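Aminoglycoside Nucleotidyltransferase (2")-Ia (Pseudomonas aeruginosa, PDB 5CFT) confers resistance to gentamicin, tobramycin, kanamycin and related aminoglycosides by adenylating their 2''-hydroxyl group, using a nucleoside triphosphate and divalent metal ions. Local coordinates at residues Thr11-Leu16 / Gly89-Asp94; Leu31-Gly36 / Ile53-Pro58; Ile136-Phe141 / Glu173-Ala178. All blocks are in the same frame, centred on the assembly; numbering follows the deposited sequence. Where two conformers were deposited one is given.

In the fold
The three contacts run across the enzyme from its first helix to its last. Interactions 1 and 2 have centres about 13 Å apart and reach the same mixed sheet, in which strand 53-58 pairs in parallel with strand 91-101; interaction 2 lies between the two halves of interaction 1 along the chain. Interaction 3 follows both, in the helical part of the chain, with its centre about 18 Å from that of interaction 2 and about 28 Å from that of interaction 1. The active site lies between sheet and helices: Asp54 and Asp94 share one manganese ion, 31-36 and 136-141 both meet the nucleotide analogue, and gentamicin spans from Asp94 to Asp139.

Interaction 1: residues Thr11-Leu16 / Gly89-Asp94; sequences TTQVTL and GDELLD. With MN (manganese (II) ion), chain C; 51G (gentamicin C1), chain E.
Helix 11-16 passes over the start of strand 91-94 with Gln13 and Glu91 facing each other, their CA atoms 7.2 Å apart. The axes of helix and strand come within 10.2 Å and cross at -45°, and Glu91 makes most of the strand's side of the contact. Glu91 reaches toward the helix, its chain bent at chi2 (-68°), which turns the carboxylate back toward Gln13. Gln13 NE2 donates to Glu91 OE1 at 2.9 Å. The oxygen lies almost in the amide plane, whereas NE2 sits on the syn side of the carboxylate, 29° out of its plane; the two flat groups stand nearly perpendicular. The same oxygen also rests against Gln13 CG.

Glutamine suits this buried place because its amide both donates and accepts: NE2 also bonds the carbonyl of His50, and OE1 takes the indole N-H of Trp37. Beside the polar pair, Leu16 CD2 packs on Glu91 CB at 3.6 Å, the two side chains running antiparallel to each other. Leu16 and Leu93 meet loosely through their CD2 methyls and both also touch Ile53 of the neighbouring strand.

Three residues on from Glu91, Asp94 OD2 binds a manganese ion at 2.3 Å, as does gentamicin O6, while Asp52 and Asp54 complete the protein ligands of this metal. Tyr82 holds Asp94 OD1 by a hydrogen bond. The contact thus combines a fixed amide, an aliphatic layer and a charged acceptor: the carboxylate of Glu91 is probably steadied by the amide, and the helix is tied to the strand that carries a metal ligand.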
loop_
_atom_site.group_PDB
_atom_site.type_symbol
_atom_site.label_atom_id
_atom_site.label_comp_id
_atom_site.label_asym_id
_atom_site.label_seq_id
_atom_site.Cartn_x
_atom_site.Cartn_y
_atom_site.Cartn_z
ATOM N N THR A 11 2.501 -14.023 -12.588
ATOM C CA THR A 11 1.392 -14.799 -12.216
ATOM C C THR A 11 1.591 -15.131 -10.745
ATOM O O THR A 11 0.616 -15.050 -10.049
ATOM C CB THR A 11 1.207 -16.056 -13.083
ATOM O OG1 THR A 11 0.010 -16.736 -12.683
ATOM C CG2 THR A 11 2.376 -16.970 -12.965
ATOM N N THR A 12 2.787 -15.455 -10.240
ATOM C CA THR A 12 2.881 -15.830 -8.819
ATOM C C THR A 12 2.420 -14.706 -7.903
ATOM O O THR A 12 1.618 -14.901 -6.969
ATOM C CB THR A 12 4.316 -16.230 -8.438
ATOM O OG1 THR A 12 4.713 -17.294 -9.289
ATOM C CG2 THR A 12 4.395 -16.673 -6.993
ATOM N N GLN A 13 2.903 -13.487 -8.103
ATOM C CA GLN A 13 2.423 -12.387 -7.265
ATOM C C GLN A 13 0.955 -12.154 -7.354
ATOM O O GLN A 13 0.308 -11.925 -6.310
ATOM C CB GLN A 13 3.133 -11.056 -7.590
ATOM C CG GLN A 13 4.258 -10.812 -6.748
ATOM C CD GLN A 13 4.971 -9.556 -7.103
ATOM O OE1 GLN A 13 4.432 -8.702 -7.815
ATOM N NE2 GLN A 13 6.251 -9.495 -6.736
ATOM N N VAL A 14 0.413 -12.181 -8.567
ATOM C CA VAL A 14 -0.995 -11.904 -8.759
ATOM C C VAL A 14 -1.776 -13.011 -8.072
ATOM O O VAL A 14 -2.741 -12.742 -7.344
ATOM C CB VAL A 14 -1.371 -11.791 -10.219
ATOM C CG1 VAL A 14 -2.847 -11.804 -10.389
ATOM C CG2 VAL A 14 -0.802 -10.517 -10.789
ATOM N N THR A 15 -1.375 -14.267 -8.265
ATOM C CA THR A 15 -2.088 -15.351 -7.593
ATOM C C THR A 15 -2.019 -15.234 -6.069
ATOM O O THR A 15 -3.000 -15.474 -5.356
ATOM C CB THR A 15 -1.507 -16.715 -8.087
ATOM O OG1 THR A 15 -1.683 -16.825 -9.502
ATOM C CG2 THR A 15 -2.171 -17.911 -7.374
ATOM N N LEU A 16 -0.849 -14.855 -5.563
ATOM C CA LEU A 16 -0.633 -14.711 -4.137
ATOM C C LEU A 16 -1.509 -13.588 -3.571
ATOM O O LEU A 16 -2.106 -13.758 -2.518
ATOM C CB LEU A 16 0.822 -14.436 -3.855
ATOM C CG LEU A 16 1.171 -14.225 -2.390
ATOM C CD1 LEU A 16 0.763 -15.447 -1.576
ATOM C CD2 LEU A 16 2.676 -13.959 -2.208
ATOM N N GLY A 89 7.009 -18.041 0.327
ATOM C CA GLY A 89 7.940 -18.477 -0.665
ATOM C C GLY A 89 9.003 -17.447 -0.895
ATOM O O GLY A 89 9.671 -17.036 0.027
ATOM N N ASP A 90 9.156 -17.076 -2.152
ATOM C CA ASP A 90 10.113 -16.046 -2.565
ATOM C C ASP A 90 9.528 -14.650 -2.636
ATOM O O ASP A 90 10.198 -13.726 -3.102
ATOM C CB ASP A 90 10.677 -16.420 -3.940
ATOM C CG ASP A 90 11.469 -17.715 -3.901
ATOM O OD1 ASP A 90 12.262 -17.894 -2.951
ATOM O OD2 ASP A 90 11.304 -18.566 -4.808
ATOM N N GLU A 91 8.290 -14.484 -2.203
ATOM C CA GLU A 91 7.627 -13.189 -2.293
ATOM C C GLU A 91 7.601 -12.469 -0.981
ATOM O O GLU A 91 7.294 -13.042 0.040
ATOM C CB GLU A 91 6.212 -13.346 -2.807
ATOM C CG GLU A 91 6.155 -13.968 -4.201
ATOM C CD GLU A 91 6.701 -13.093 -5.300
ATOM O OE1 GLU A 91 6.832 -11.872 -5.132
ATOM O OE2 GLU A 91 6.982 -13.652 -6.384
ATOM N N LEU A 92 7.882 -11.170 -1.026
ATOM C CA LEU A 92 7.911 -10.343 0.149
ATOM C C LEU A 92 6.654 -9.529 0.348
ATOM O O LEU A 92 6.175 -8.916 -0.604
ATOM C CB LEU A 92 9.069 -9.376 0.051
ATOM C CG LEU A 92 9.478 -8.692 1.300
ATOM C CD1 LEU A 92 10.123 -9.768 2.157
ATOM C CD2 LEU A 92 10.499 -7.628 0.867
ATOM N N LEU A 93 6.115 -9.529 1.575
ATOM C CA LEU A 93 4.989 -8.724 1.959
ATOM C C LEU A 93 5.477 -7.678 2.932
ATOM O O LEU A 93 6.018 -8.038 3.980
ATOM C CB LEU A 93 3.894 -9.526 2.634
ATOM C CG LEU A 93 3.307 -10.682 1.902
ATOM C CD1 LEU A 93 2.179 -11.279 2.806
ATOM C CD2 LEU A 93 2.819 -10.393 0.532
ATOM N N ASP A 94 5.231 -6.411 2.638
ATOM C CA ASP A 94 5.698 -5.296 3.449
ATOM C C ASP A 94 4.475 -4.703 4.109
ATOM O O ASP A 94 3.650 -4.075 3.420
ATOM C CB ASP A 94 6.422 -4.316 2.535
ATOM C CG ASP A 94 6.929 -3.109 3.212
ATOM O OD1 ASP A 94 6.797 -2.945 4.426
ATOM O OD2 ASP A 94 7.572 -2.300 2.504
HETATM MN MN MN C . 7.671 -2.182 0.193
HETATM O O6 51G E . 9.329 -0.692 0.892
HETATM C C14 51G E . 10.247 0.088 1.662
HETATM C C15 51G E . 10.804 -0.735 2.822
HETATM N N 51G E . 11.493 -1.938 2.351
HETATM C C19 51G E . 11.074 -3.150 3.056
HETATM C C16 51G E . 11.795 0.114 3.610
HETATM C C18 51G E . 12.297 -0.620 4.846
HETATM O O5 51G E . 12.911 0.314 2.725
HETATM C C17 51G E . 11.138 1.433 4.012
HETATM O O4 51G E . 10.527 2.101 2.910
HETATM C C13 51G E . 9.567 1.348 2.186
HETATM O O3 51G E . 8.539 1.018 3.078
HETATM C C11 51G E . 7.438 1.938 3.260
HETATM C C10 51G E . 6.214 1.118 3.678
HETATM N N1 51G E . 5.847 0.063 2.711
HETATM C C9 51G E . 5.029 2.055 3.931
HETATM C C8 51G E . 5.353 3.084 5.019
HETATM N N2 51G E . 4.183 3.966 5.241
HETATM C C12 51G E . 7.779 2.949 4.350
HETATM O O2 51G E . 8.846 3.809 3.924
HETATM C C7 51G E . 6.604 3.860 4.672
HETATM O O1 51G E . 6.962 4.609 5.849
HETATM C C6 51G E . 6.648 5.986 5.884
HETATM C C5 51G E . 7.900 6.801 6.232
HETATM N N3 51G E . 9.007 6.470 5.336
HETATM C C4 51G E . 8.283 6.446 7.660
HETATM C C3 51G E . 7.110 6.777 8.557
HETATM O O 51G E . 5.572 6.273 6.751
HETATM C C2 51G E . 5.866 6.016 8.147
HETATM C C1 51G E . 4.628 6.386 8.913
HETATM C C 51G E . 4.378 7.881 8.854
HETATM N N4 51G E . 3.450 5.658 8.419
HETATM C C20 51G E . 2.313 5.754 9.311
#

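Interaction 2: residues Leu31-Gly36 / Ile53-Pro58; sequences LWIGGG and IDLTFP. With MN (manganese (II) ion), chain C; MN (manganese (II) ion), chain B; APC (diphosphomethylphosphonic acid adenosyl ester), chain D.
Leu31 CD2 fits against Phe57 CB at 3.5 Å, just before strand 32-34, which runs antiparallel to strand 53-58. Ile33 and Leu55 project in parallel from one face of the sheet, with Ile33 CD1 against Leu55 CD2 at 3.6 Å. On the other face, Trp32 sets its six-membered ring beside Pro58, the proline CD arriving at the ring edge, while Trp32 CB meets Thr56 CB. Trp32 and Thr56 form a hydrogen-bonded pair, and a water bridges Trp32 O and Thr56 OG1.

From Gly34 to Gly36 the chain carries no side chains. The CB of Asp54 settles against bare Gly34, and Gly35 CA lies 3.7 Å from Asp54 OD2. The glycines thus sit close to the carboxylate, whose OD1 and OD2 bind one manganese ion each. Gly36 N donates to APC O2B at 2.9 Å.

Helices 11-26 and 62-71 cover Leu31, helix 62-71 also touches Phe57, and strand 91-101 flanks strand 53-58.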
loop_
_atom_site.group_PDB
_atom_site.type_symbol
_atom_site.label_atom_id
_atom_site.label_comp_id
_atom_site.label_asym_id
_atom_site.label_seq_id
_atom_site.Cartn_x
_atom_site.Cartn_y
_atom_site.Cartn_z
ATOM N N LEU A 31 -7.956 -5.528 4.026
ATOM C CA LEU A 31 -6.538 -5.282 3.778
ATOM C C LEU A 31 -6.457 -4.359 2.608
ATOM O O LEU A 31 -7.153 -4.573 1.638
ATOM C CB LEU A 31 -5.784 -6.581 3.443
ATOM C CG LEU A 31 -5.703 -7.646 4.533
ATOM C CD1 LEU A 31 -5.081 -8.901 3.955
ATOM C CD2 LEU A 31 -4.917 -7.157 5.749
ATOM N N TRP A 32 -5.572 -3.385 2.670
ATOM C CA TRP A 32 -5.407 -2.432 1.591
ATOM C C TRP A 32 -4.104 -2.657 0.897
ATOM O O TRP A 32 -3.047 -2.648 1.532
ATOM C CB TRP A 32 -5.444 -1.000 2.105
ATOM C CG TRP A 32 -6.804 -0.602 2.563
ATOM C CD1 TRP A 32 -7.766 0.020 1.830
ATOM C CD2 TRP A 32 -7.406 -0.900 3.847
ATOM N NE1 TRP A 32 -8.907 0.140 2.569
ATOM C CE2 TRP A 32 -8.727 -0.434 3.803
ATOM C CE3 TRP A 32 -6.940 -1.506 5.012
ATOM C CZ2 TRP A 32 -9.584 -0.531 4.899
ATOM C CZ3 TRP A 32 -7.812 -1.592 6.115
ATOM C CH2 TRP A 32 -9.111 -1.150 6.019
ATOM N N ILE A 33 -4.139 -2.873 -0.408
ATOM C CA ILE A 33 -2.923 -2.866 -1.200
ATOM C C ILE A 33 -2.347 -1.433 -1.218
ATOM O O ILE A 33 -3.061 -0.455 -1.381
ATOM C CB ILE A 33 -3.223 -3.333 -2.640
ATOM C CG1 ILE A 33 -3.898 -4.707 -2.681
ATOM C CG2 ILE A 33 -1.996 -3.347 -3.493
ATOM C CD1 ILE A 33 -3.097 -5.798 -2.150
ATOM N N GLY A 34 -1.045 -1.338 -1.084
ATOM C CA GLY A 34 -0.315 -0.092 -1.069
ATOM C C GLY A 34 0.765 -0.042 -2.117
ATOM O O GLY A 34 0.921 -0.921 -2.944
ATOM N N GLY A 35 1.515 1.052 -2.109
ATOM C CA GLY A 35 2.685 1.134 -2.943
ATOM C C GLY A 35 2.483 0.899 -4.420
ATOM O O GLY A 35 1.465 1.272 -5.005
ATOM N N GLY A 36 3.439 0.210 -5.046
ATOM C CA GLY A 36 3.437 0.029 -6.487
ATOM C C GLY A 36 2.229 -0.701 -6.999
ATOM O O GLY A 36 1.677 -0.377 -8.042
ATOM N N ILE A 53 4.902 -6.814 -2.270
ATOM C CA ILE A 53 3.506 -6.500 -2.104
ATOM C C ILE A 53 3.385 -5.715 -0.812
ATOM O O ILE A 53 3.743 -6.240 0.249
ATOM C CB ILE A 53 2.697 -7.762 -2.029
ATOM C CG1 ILE A 53 2.764 -8.586 -3.341
ATOM C CG2 ILE A 53 1.237 -7.460 -1.783
ATOM C CD1 ILE A 53 2.338 -10.066 -3.173
ATOM N N ASP A 54 2.980 -4.462 -0.889
ATOM C CA ASP A 54 2.738 -3.599 0.252
ATOM C C ASP A 54 1.299 -3.746 0.699
ATOM O O ASP A 54 0.377 -3.631 -0.108
ATOM C CB ASP A 54 3.054 -2.156 -0.127
ATOM C CG ASP A 54 4.467 -1.968 -0.600
ATOM O OD1 ASP A 54 5.412 -2.041 0.238
ATOM O OD2 ASP A 54 4.691 -1.752 -1.825
ATOM N N LEU A 55 1.099 -3.975 1.994
ATOM C CA LEU A 55 -0.215 -4.204 2.573
ATOM C C LEU A 55 -0.392 -3.311 3.790
ATOM O O LEU A 55 0.533 -3.172 4.627
ATOM C CB LEU A 55 -0.371 -5.646 3.015
ATOM C CG LEU A 55 -0.369 -6.697 1.928
ATOM C CD1 LEU A 55 -0.437 -8.078 2.593
ATOM C CD2 LEU A 55 -1.514 -6.484 0.969
ATOM N N THR A 56 -1.584 -2.744 3.953
ATOM C CA THR A 56 -2.007 -2.051 5.161
ATOM C C THR A 56 -3.077 -2.911 5.831
ATOM O O THR A 56 -3.987 -3.403 5.165
ATOM C CB THR A 56 -2.575 -0.642 4.895
ATOM O OG1 THR A 56 -1.577 0.154 4.240
ATOM C CG2 THR A 56 -2.959 0.035 6.159
ATOM N N PHE A 57 -2.969 -3.135 7.128
ATOM C CA PHE A 57 -3.871 -4.037 7.880
ATOM C C PHE A 57 -4.358 -3.342 9.146
ATOM O O PHE A 57 -3.678 -2.499 9.715
ATOM C CB PHE A 57 -3.155 -5.341 8.226
ATOM C CG PHE A 57 -2.000 -5.158 9.180
ATOM C CD1 PHE A 57 -2.157 -5.238 10.551
ATOM C CD2 PHE A 57 -0.739 -4.869 8.714
ATOM C CE1 PHE A 57 -1.101 -5.031 11.387
ATOM C CE2 PHE A 57 0.297 -4.705 9.548
ATOM C CZ PHE A 57 0.128 -4.744 10.899
ATOM N N PRO A 58 -5.524 -3.723 9.656
ATOM C CA PRO A 58 -5.983 -3.211 10.966
ATOM C C PRO A 58 -4.981 -3.574 12.059
ATOM O O PRO A 58 -4.789 -4.792 12.296
ATOM C CB PRO A 58 -7.336 -3.915 11.145
ATOM C CG PRO A 58 -7.820 -4.112 9.754
ATOM C CD PRO A 58 -6.594 -4.488 8.966
HETATM MN MN MN C . 7.671 -2.182 0.193
HETATM MN MN MN B . 6.372 -2.171 -2.992
HETATM P PG APC D . 7.512 -2.056 -6.118
HETATM O O1G APC D . 8.648 -2.467 -7.117
HETATM O O2G APC D . 7.802 -2.576 -4.727
HETATM O O3G APC D . 6.183 -2.296 -6.598
HETATM P PB APC D . 7.210 0.418 -4.796
HETATM O O1B APC D . 6.819 1.836 -5.287
HETATM O O2B APC D . 6.103 -0.289 -4.052
HETATM O O3B APC D . 7.562 -0.443 -6.042
HETATM P PA APC D . 8.758 0.122 -2.181
HETATM O O1A APC D . 10.138 -0.024 -1.594
HETATM O O2A APC D . 7.857 -1.076 -1.860
HETATM C C3A APC D . 8.755 0.433 -3.919
HETATM O "O5'" APC D . 8.173 1.348 -1.388
HETATM C "C5'" APC D . 6.784 1.545 -1.031
HETATM C "C4'" APC D . 6.634 3.039 -0.942
HETATM O "O4'" APC D . 7.526 3.537 0.083
HETATM C "C3'" APC D . 7.061 3.706 -2.221
HETATM O "O3'" APC D . 5.880 3.780 -3.025
HETATM C "C2'" APC D . 7.632 5.037 -1.748
HETATM O "O2'" APC D . 6.486 5.871 -1.583
HETATM C "C1'" APC D . 8.243 4.671 -0.389
HETATM N N9 APC D . 9.702 4.410 -0.352
HETATM C C8 APC D . 10.473 3.649 -1.188
HETATM N N7 APC D . 11.713 3.473 -0.776
HETATM C C5 APC D . 11.760 4.199 0.401
HETATM C C6 APC D . 12.828 4.511 1.278
HETATM N N6 APC D . 14.073 4.039 1.138
HETATM N N1 APC D . 12.574 5.348 2.305
HETATM C C2 APC D . 11.338 5.825 2.456
HETATM N N3 APC D . 10.259 5.598 1.705
HETATM C C4 APC D . 10.537 4.782 0.683
HETATM O O HOH W 1 -0.903 -0.613 1.851
HETATM O O HOH W 2 2.372 -3.158 -3.434
HETATM O O HOH W 3 4.901 -3.097 -4.472
#

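Interaction 3: residues Ile136-Phe141 / Glu173-Ala178; sequences IIWDYF and EVLRAA. With APC (diphosphomethylphosphonic acid adenosyl ester), chain D; 51G (gentamicin C1), chain E.
Two helices of the C-terminal helical part, 133-146 and 169-183, pack here, the first of them bearing ligand-binding residues on another side. The axes of the two segments come within 10.4 Å and cross at -53°, and the backbones are closest where Phe141 faces Arg176. Leu175 is the central side chain of the contact, directed at Ile137, Trp138 and Phe141. With CG anti to the backbone N (chi1 -165°), it extends its branches toward the opposing helix: CD2 reaches Ile137 CG2, while CG lies 4.0 Å from Trp138 CE3 and 3.9 Å from Phe141 CE2. A branched leucine suits this place because it can touch all three neighbours at once.

Phe141 brings the CE2 corner of its ring to Arg176 CA at 3.5 Å, against the helix backbone itself. The aliphatic CG of Arg176 lies over one ring face, offset toward the rim, and the carbonyl oxygen of Ile137 lies over the opposite face. Beyond CG the arginine bends at chi3 (64°), and its guanidinium turns from the interface to Glu173 OE2, a long, purely electrostatic pairing. Trp138 stands roughly square to the Leu175 side chain; Phe179 adds an edge-to-face ring contact to both Trp138 and Phe141.

The other side of helix 136-141 meets the ligands. Asp139 OD2 accepts from gentamicin N2 at 2.9 Å, with a weak second bond from N2 to OD1, and the Tyr140 ring lies under the nucleotide O2', which sits 3.5 Å above its centre. No hydrogen bond joins 136-141 to 173-178, so the contact between these segments is mainly carbon packing, while polar and ring-face contacts with antibiotic and nucleotide fall to Asp139 and Tyr140, away from that interface.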
loop_
_atom_site.group_PDB
_atom_site.type_symbol
_atom_site.label_atom_id
_atom_site.label_comp_id
_atom_site.label_asym_id
_atom_site.label_seq_id
_atom_site.Cartn_x
_atom_site.Cartn_y
_atom_site.Cartn_z
ATOM N N ILE A 136 -0.840 7.208 -1.042
ATOM C CA ILE A 136 0.253 6.726 -1.894
ATOM C C ILE A 136 1.283 7.802 -2.108
ATOM O O ILE A 136 2.473 7.604 -1.931
ATOM C CB ILE A 136 -0.310 6.207 -3.209
ATOM C CG1 ILE A 136 -1.168 4.937 -2.999
ATOM C CG2 ILE A 136 0.851 5.945 -4.195
ATOM C CD1 ILE A 136 -1.943 4.594 -4.219
ATOM N N ILE A 137 0.820 8.988 -2.498
ATOM C CA ILE A 137 1.673 10.113 -2.796
ATOM C C ILE A 137 2.344 10.632 -1.510
ATOM O O ILE A 137 3.522 10.955 -1.517
ATOM C CB ILE A 137 0.845 11.184 -3.517
ATOM C CG1 ILE A 137 0.529 10.648 -4.925
ATOM C CG2 ILE A 137 1.567 12.522 -3.523
ATOM C CD1 ILE A 137 -0.653 11.302 -5.649
ATOM N N TRP A 138 1.618 10.632 -0.391
ATOM C CA TRP A 138 2.177 11.093 0.906
ATOM C C TRP A 138 3.422 10.303 1.250
ATOM O O TRP A 138 4.416 10.881 1.699
ATOM C CB TRP A 138 1.087 10.930 1.977
ATOM C CG TRP A 138 1.308 11.596 3.261
ATOM C CD1 TRP A 138 1.641 11.006 4.401
ATOM C CD2 TRP A 138 1.055 12.957 3.560
ATOM N NE1 TRP A 138 1.617 11.903 5.429
ATOM C CE2 TRP A 138 1.305 13.133 4.935
ATOM C CE3 TRP A 138 0.679 14.090 2.801
ATOM C CZ2 TRP A 138 1.121 14.361 5.578
ATOM C CZ3 TRP A 138 0.518 15.297 3.426
ATOM C CH2 TRP A 138 0.753 15.434 4.818
ATOM N N ASP A 139 3.443 9.001 0.999
ATOM C CA ASP A 139 4.643 8.234 1.328
ATOM C C ASP A 139 5.825 8.604 0.451
ATOM O O ASP A 139 6.953 8.498 0.897
ATOM C CB ASP A 139 4.386 6.725 1.265
ATOM C CG ASP A 139 4.080 6.104 2.601
ATOM O OD1 ASP A 139 4.206 6.790 3.624
ATOM O OD2 ASP A 139 3.742 4.893 2.574
ATOM N N TYR A 140 5.585 9.087 -0.761
ATOM C CA TYR A 140 6.674 9.613 -1.569
ATOM C C TYR A 140 7.233 10.908 -1.028
ATOM O O TYR A 140 8.410 11.204 -1.221
ATOM C CB TYR A 140 6.261 9.842 -3.050
ATOM C CG TYR A 140 6.162 8.622 -3.902
ATOM C CD1 TYR A 140 7.274 8.075 -4.499
ATOM C CD2 TYR A 140 4.943 8.024 -4.139
ATOM C CE1 TYR A 140 7.141 6.944 -5.312
ATOM C CE2 TYR A 140 4.815 6.932 -4.928
ATOM C CZ TYR A 140 5.946 6.394 -5.512
ATOM O OH TYR A 140 5.796 5.254 -6.310
ATOM N N PHE A 141 6.418 11.675 -0.331
ATOM C CA PHE A 141 6.939 12.864 0.314
ATOM C C PHE A 141 7.920 12.529 1.438
ATOM O O PHE A 141 8.929 13.180 1.597
ATOM C CB PHE A 141 5.802 13.729 0.861
ATOM C CG PHE A 141 4.842 14.232 -0.161
ATOM C CD1 PHE A 141 5.150 14.326 -1.541
ATOM C CD2 PHE A 141 3.595 14.688 0.254
ATOM C CE1 PHE A 141 4.235 14.852 -2.405
ATOM C CE2 PHE A 141 2.665 15.192 -0.673
ATOM C CZ PHE A 141 2.981 15.274 -1.972
ATOM N N GLU A 173 0.554 19.224 -5.687
ATOM C CA GLU A 173 1.394 20.321 -5.219
ATOM C C GLU A 173 0.769 20.915 -3.966
ATOM O O GLU A 173 1.518 21.326 -3.067
ATOM C CB GLU A 173 1.578 21.362 -6.317
ATOM C CG GLU A 173 2.539 20.826 -7.432
ATOM C CD GLU A 173 3.265 21.913 -8.210
ATOM O OE1 GLU A 173 2.868 23.077 -8.140
ATOM O OE2 GLU A 173 4.241 21.589 -8.928
ATOM N N VAL A 174 -0.551 20.986 -3.868
ATOM C CA VAL A 174 -1.118 21.500 -2.610
ATOM C C VAL A 174 -0.982 20.460 -1.508
ATOM O O VAL A 174 -0.733 20.838 -0.343
ATOM C CB VAL A 174 -2.589 22.001 -2.752
ATOM C CG1 VAL A 174 -2.672 23.086 -3.843
ATOM C CG2 VAL A 174 -3.575 20.879 -2.997
ATOM N N LEU A 175 -1.083 19.168 -1.808
ATOM C CA LEU A 175 -0.801 18.173 -0.788
ATOM C C LEU A 175 0.631 18.258 -0.289
ATOM O O LEU A 175 0.901 18.106 0.895
ATOM C CB LEU A 175 -1.062 16.760 -1.342
ATOM C CG LEU A 175 -1.165 15.603 -0.366
ATOM C CD1 LEU A 175 -2.449 15.736 0.443
ATOM C CD2 LEU A 175 -1.157 14.253 -1.028
ATOM N N ARG A 176 1.569 18.550 -1.193
ATOM C CA ARG A 176 2.977 18.716 -0.824
ATOM C C ARG A 176 3.175 19.922 0.096
ATOM O O ARG A 176 3.939 19.833 1.044
ATOM C CB ARG A 176 3.825 18.855 -2.083
ATOM C CG ARG A 176 5.322 18.900 -1.800
ATOM C CD ARG A 176 6.170 18.766 -3.068
ATOM N NE ARG A 176 5.965 19.872 -3.976
ATOM C CZ ARG A 176 6.632 20.038 -5.111
ATOM N NH1 ARG A 176 6.365 21.083 -5.890
ATOM N NH2 ARG A 176 7.561 19.149 -5.479
ATOM N N ALA A 177 2.466 21.007 -0.179
ATOM C CA ALA A 177 2.487 22.153 0.694
ATOM C C ALA A 177 1.940 21.822 2.068
ATOM O O ALA A 177 2.512 22.260 3.081
ATOM C CB ALA A 177 1.711 23.306 0.087
ATOM N N ALA A 178 0.897 20.986 2.134
ATOM C CA ALA A 178 0.375 20.562 3.417
ATOM C C ALA A 178 1.401 19.723 4.173
ATOM O O ALA A 178 1.551 19.870 5.393
ATOM C CB ALA A 178 -0.917 19.752 3.209
HETATM P PG APC D . 7.512 -2.056 -6.118
HETATM O O1G APC D . 8.648 -2.467 -7.117
HETATM O O2G APC D . 7.802 -2.576 -4.727
HETATM O O3G APC D . 6.183 -2.296 -6.598
HETATM P PB APC D . 7.210 0.418 -4.796
HETATM O O1B APC D . 6.819 1.836 -5.287
HETATM O O2B APC D . 6.103 -0.289 -4.052
HETATM O O3B APC D . 7.562 -0.443 -6.042
HETATM P PA APC D . 8.758 0.122 -2.181
HETATM O O1A APC D . 10.138 -0.024 -1.594
HETATM O O2A APC D . 7.857 -1.076 -1.860
HETATM C C3A APC D . 8.755 0.433 -3.919
HETATM O "O5'" APC D . 8.173 1.348 -1.388
HETATM C "C5'" APC D . 6.784 1.545 -1.031
HETATM C "C4'" APC D . 6.634 3.039 -0.942
HETATM O "O4'" APC D . 7.526 3.537 0.083
HETATM C "C3'" APC D . 7.061 3.706 -2.221
HETATM O "O3'" APC D . 5.880 3.780 -3.025
HETATM C "C2'" APC D . 7.632 5.037 -1.748
HETATM O "O2'" APC D . 6.486 5.871 -1.583
HETATM C "C1'" APC D . 8.243 4.671 -0.389
HETATM N N9 APC D . 9.702 4.410 -0.352
HETATM C C8 APC D . 10.473 3.649 -1.188
HETATM N N7 APC D . 11.713 3.473 -0.776
HETATM C C5 APC D . 11.760 4.199 0.401
HETATM C C6 APC D . 12.828 4.511 1.278
HETATM N N6 APC D . 14.073 4.039 1.138
HETATM N N1 APC D . 12.574 5.348 2.305
HETATM C C2 APC D . 11.338 5.825 2.456
HETATM N N3 APC D . 10.259 5.598 1.705
HETATM C C4 APC D . 10.537 4.782 0.683
HETATM O O6 51G E . 9.329 -0.692 0.892
HETATM C C14 51G E . 10.247 0.088 1.662
HETATM C C15 51G E . 10.804 -0.735 2.822
HETATM N N 51G E . 11.493 -1.938 2.351
HETATM C C19 51G E . 11.074 -3.150 3.056
HETATM C C16 51G E . 11.795 0.114 3.610
HETATM C C18 51G E . 12.297 -0.620 4.846
HETATM O O5 51G E . 12.911 0.314 2.725
HETATM C C17 51G E . 11.138 1.433 4.012
HETATM O O4 51G E . 10.527 2.101 2.910
HETATM C C13 51G E . 9.567 1.348 2.186
HETATM O O3 51G E . 8.539 1.018 3.078
HETATM C C11 51G E . 7.438 1.938 3.260
HETATM C C10 51G E . 6.214 1.118 3.678
HETATM N N1 51G E . 5.847 0.063 2.711
HETATM C C9 51G E . 5.029 2.055 3.931
HETATM C C8 51G E . 5.353 3.084 5.019
HETATM N N2 51G E . 4.183 3.966 5.241
HETATM C C12 51G E . 7.779 2.949 4.350
HETATM O O2 51G E . 8.846 3.809 3.924
HETATM C C7 51G E . 6.604 3.860 4.672
HETATM O O1 51G E . 6.962 4.609 5.849
HETATM C C6 51G E . 6.648 5.986 5.884
HETATM C C5 51G E . 7.900 6.801 6.232
HETATM N N3 51G E . 9.007 6.470 5.336
HETATM C C4 51G E . 8.283 6.446 7.660
HETATM C C3 51G E . 7.110 6.777 8.557
HETATM O O 51G E . 5.572 6.273 6.751
HETATM C C2 51G E . 5.866 6.016 8.147
HETATM C C1 51G E . 4.628 6.386 8.913
HETATM C C 51G E . 4.378 7.881 8.854
HETATM N N4 51G E . 3.450 5.658 8.419
HETATM C C20 51G E . 2.313 5.754 9.311
#